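Local coordinates for protein BauA (Acinetobacter baumannii, PDB 6HCP) that probably takes up an iron-siderophore complex, ferric preacinetobactin, across the outer membrane as a TonB-dependent receptor, at residues 612-617 and 623-628. Sequence-based numbering, arbitrary orientation. Where two conformers were deposited one is given.
Sequences GAEWDT and TLTLSG. With C8E ((hydroxyethyloxy)tri(ethyloxy)octane), chain B; EDO (1,2-ethanediol), chain K.
Trp615 and Leu626 form a hydrogen-bonded antiparallel pair, their side chains rising together from the face that also carries Ala613, Thr617 and Leu624. Leu626 CD1 meets the benzene edge of the indole in its plane, 4.0 Å from Trp615 CZ3, while Thr617 CB lies above one ring face, offset toward the rim. CG anti to the backbone N (chi1 171°) carries the indole along its own strand toward Thr617; Tyr658 and Val619 of a second subunit also pack against it. Small Ala613 touches the detergent alkyl chain through CB, 3.8 Å from C8E C8, and Gly628, lacking a side chain, lets that chain lie close over its backbone. This mostly apolar, detergent-bound face is consistent with the barrel's membrane-facing side.

The other face is polar. Thr625 OG1 donates to Asp616 OD1 over 2.6 Å, coming from above the carboxylate plane; Arg576 also grips OD1. Chi1 of -54° sets OG1 beside the backbone N, and CG2 also packs against Glu614 CB, 3.8 Å away. Glu614 reaches out extended to salt bridges with Arg576 and Arg657; Ser627 OG shares a hydrogen bond with a 1,2-ethanediol, probably from the crystallisation liquor. Six backbone hydrogen bonds join the strands into a β-hairpin of the transmembrane barrel of TonB-dependent receptors.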
ATOM      1  N   GLY A 612       5.750   3.616  20.550  1.00 24.54           N
ATOM      2  CA  GLY A 612       5.868   4.692  19.601  1.00 24.62           C
ATOM      3  C   GLY A 612       7.273   5.277  19.673  1.00 28.79           C
ATOM      4  O   GLY A 612       7.809   5.519  20.758  1.00 29.74           O
ATOM      5  N   ALA A 613       7.937   5.341  18.520  1.00 29.11           N
ATOM      6  CA  ALA A 613       9.304   5.810  18.450  1.00 29.75           C
ATOM      7  C   ALA A 613       9.370   6.924  17.414  1.00 30.05           C
ATOM      8  O   ALA A 613       8.625   6.893  16.419  1.00 29.19           O
ATOM      9  CB  ALA A 613      10.246   4.678  18.089  1.00 35.12           C
ATOM     10  N   GLU A 614      10.288   7.870  17.649  1.00 29.18           N
ATOM     11  CA  GLU A 614      10.602   8.907  16.691  1.00 29.39           C
ATOM     12  C   GLU A 614      12.131   9.055  16.635  1.00 29.17           C
ATOM     13  O   GLU A 614      12.815   8.897  17.650  1.00 29.51           O
ATOM     14  CB  GLU A 614       9.963  10.241  17.081  1.00 29.42           C
ATOM     15  CG  GLU A 614       8.446  10.259  17.042  1.00 33.01           C
ATOM     16  CD  GLU A 614       7.831  11.642  17.154  1.00 34.24           C
ATOM     17  OE1 GLU A 614       8.535  12.547  17.640  1.00 36.16           O
ATOM     18  OE2 GLU A 614       6.683  11.818  16.721  1.00 50.18           O
ATOM     19  N   TRP A 615      12.635   9.380  15.437  1.00 30.63           N
ATOM     20  CA  TRP A 615      14.073   9.565  15.209  1.00 33.21           C
ATOM     21  C   TRP A 615      14.277  10.817  14.345  1.00 30.09           C
ATOM     22  O   TRP A 615      13.576  11.001  13.349  1.00 30.01           O
ATOM     23  CB  TRP A 615      14.671   8.301  14.565  1.00 36.27           C
ATOM     24  CG  TRP A 615      16.091   8.460  14.107  1.00 60.79           C
ATOM     25  CD1 TRP A 615      17.192   8.674  14.888  1.00 67.97           C
ATOM     26  CD2 TRP A 615      16.575   8.385  12.752  1.00 60.28           C
ATOM     27  NE1 TRP A 615      18.319   8.765  14.113  1.00 54.28           N
ATOM     28  CE2 TRP A 615      17.970   8.603  12.800  1.00 59.18           C
ATOM     29  CE3 TRP A 615      15.966   8.190  11.506  1.00 73.92           C
ATOM     30  CZ2 TRP A 615      18.757   8.627  11.649  1.00 61.09           C
ATOM     31  CZ3 TRP A 615      16.745   8.199  10.370  1.00 69.28           C
ATOM     32  CH2 TRP A 615      18.122   8.407  10.446  1.00 70.59           C
ATOM     33  N   ASP A 616      15.108  11.739  14.846  1.00 33.79           N
ATOM     34  CA  ASP A 616      15.370  13.029  14.215  1.00 38.81           C
ATOM     35  C   ASP A 616      16.738  13.005  13.490  1.00 34.54           C
ATOM     36  O   ASP A 616      17.697  12.417  13.978  1.00 34.61           O
ATOM     37  CB  ASP A 616      15.440  14.152  15.253  1.00 38.97           C
ATOM     38  CG  ASP A 616      14.132  14.499  15.934  1.00 43.66           C
ATOM     39  OD1 ASP A 616      13.058  14.150  15.394  1.00 38.76           O
ATOM     40  OD2 ASP A 616      14.199  15.239  16.926  1.00 37.71           O
ATOM     41  N   THR A 617      16.803  13.636  12.315  0.50 38.23           N
ATOM     42  CA  THR A 617      18.086  13.889  11.638  0.50 37.89           C
ATOM     43  C   THR A 617      17.982  15.234  10.909  0.50 41.02           C
ATOM     44  O   THR A 617      16.896  15.630  10.471  0.50 39.73           O
ATOM     45  CB  THR A 617      18.471  12.714  10.724  0.50 43.74           C
ATOM     46  OG1 THR A 617      19.829  12.848  10.293  0.50 37.52           O
ATOM     47  CG2 THR A 617      17.572  12.592   9.514  0.50 43.28           C
ATOM     48  N   THR A 623      14.708  19.880  10.453  1.00 35.93           N
ATOM     49  CA  THR A 623      14.798  18.608  11.124  1.00 34.15           C
ATOM     50  C   THR A 623      13.750  17.665  10.536  1.00 33.41           C
ATOM     51  O   THR A 623      12.568  18.020  10.443  1.00 31.42           O
ATOM     52  CB  THR A 623      14.574  18.751  12.630  1.00 41.99           C
ATOM     53  OG1 THR A 623      15.533  19.684  13.123  1.00 40.42           O
ATOM     54  CG2 THR A 623      14.706  17.435  13.361  1.00 36.51           C
ATOM     55  N   LEU A 624      14.228  16.525  10.045  1.00 32.43           N
ATOM     56  CA  LEU A 624      13.377  15.467   9.581  1.00 32.89           C
ATOM     57  C   LEU A 624      13.181  14.485  10.736  1.00 33.62           C
ATOM     58  O   LEU A 624      14.147  14.094  11.381  1.00 31.20           O
ATOM     59  CB  LEU A 624      14.002  14.762   8.378  1.00 33.37           C
ATOM     60  CG  LEU A 624      13.277  13.484   7.947  1.00 32.49           C
ATOM     61  CD1 LEU A 624      11.922  13.802   7.335  1.00 36.87           C
ATOM     62  CD2 LEU A 624      14.127  12.677   6.967  1.00 41.88           C
ATOM     63  N   THR A 625      11.910  14.171  11.022  1.00 32.44           N
ATOM     64  CA  THR A 625      11.557  13.136  11.988  1.00 32.38           C
ATOM     65  C   THR A 625      10.842  11.987  11.266  1.00 26.52           C
ATOM     66  O   THR A 625       9.926  12.215  10.488  1.00 31.46           O
ATOM     67  CB  THR A 625      10.624  13.684  13.079  1.00 37.59           C
ATOM     68  OG1 THR A 625      11.233  14.836  13.661  1.00 35.55           O
ATOM     69  CG2 THR A 625      10.317  12.657  14.151  1.00 33.95           C
ATOM     70  N   LEU A 626      11.282  10.767  11.542  1.00 28.85           N
ATOM     71  CA  LEU A 626      10.579   9.578  11.125  1.00 30.09           C
ATOM     72  C   LEU A 626       9.940   8.955  12.371  1.00 29.61           C
ATOM     73  O   LEU A 626      10.565   8.882  13.431  1.00 30.74           O
ATOM     74  CB  LEU A 626      11.554   8.609  10.462  1.00 32.16           C
ATOM     75  CG  LEU A 626      12.245   9.147   9.201  1.00 34.98           C
ATOM     76  CD1 LEU A 626      13.185   8.117   8.603  1.00 40.94           C
ATOM     77  CD2 LEU A 626      11.223   9.585   8.173  1.00 36.42           C
ATOM     78  N   SER A 627       8.715   8.458  12.209  1.00 28.34           N
ATOM     79  CA  SER A 627       8.007   7.888  13.351  1.00 33.04           C
ATOM     80  C   SER A 627       7.415   6.527  12.969  1.00 27.25           C
ATOM     81  O   SER A 627       6.980   6.312  11.834  1.00 27.35           O
ATOM     82  CB  SER A 627       6.953   8.842  13.861  1.00 29.98           C
ATOM     83  OG  SER A 627       5.829   8.876  13.001  1.00 36.17           O
ATOM     84  N   GLY A 628       7.265   5.687  13.983  1.00 27.03           N
ATOM     85  CA  GLY A 628       6.534   4.434  13.851  1.00 28.75           C
ATOM     86  C   GLY A 628       5.886   4.052  15.179  1.00 30.45           C
ATOM     87  O   GLY A 628       6.389   4.376  16.262  1.00 26.81           O
TER
HETATM   88  C1  C8E B 833       7.205   0.698  10.185  1.00 55.49           C
HETATM   89  C2  C8E B 833       7.681   0.732  11.623  1.00 50.90           C
HETATM   90  C3  C8E B 833       6.481   0.575  12.532  1.00 45.94           C
HETATM   91  C4  C8E B 833       6.851   0.032  13.907  1.00 47.03           C
HETATM   92  C5  C8E B 833       7.863   0.892  14.631  1.00 51.47           C
HETATM   93  C6  C8E B 833       7.633   0.884  16.129  1.00 48.50           C
HETATM   94  C7  C8E B 833       8.869   1.354  16.890  1.00 52.41           C
HETATM   95  C8  C8E B 833      10.036   1.610  15.935  1.00 53.04           C
HETATM   96  C1  EDO K 808       4.030  13.491  12.033  1.00 37.67           C
HETATM   97  O1  EDO K 808       4.191  14.277  13.269  1.00 39.75           O
HETATM   98  C2  EDO K 808       4.950  12.259  12.141  1.00 46.61           C
HETATM   99  O2  EDO K 808       4.510  11.388  13.205  1.00 51.22           O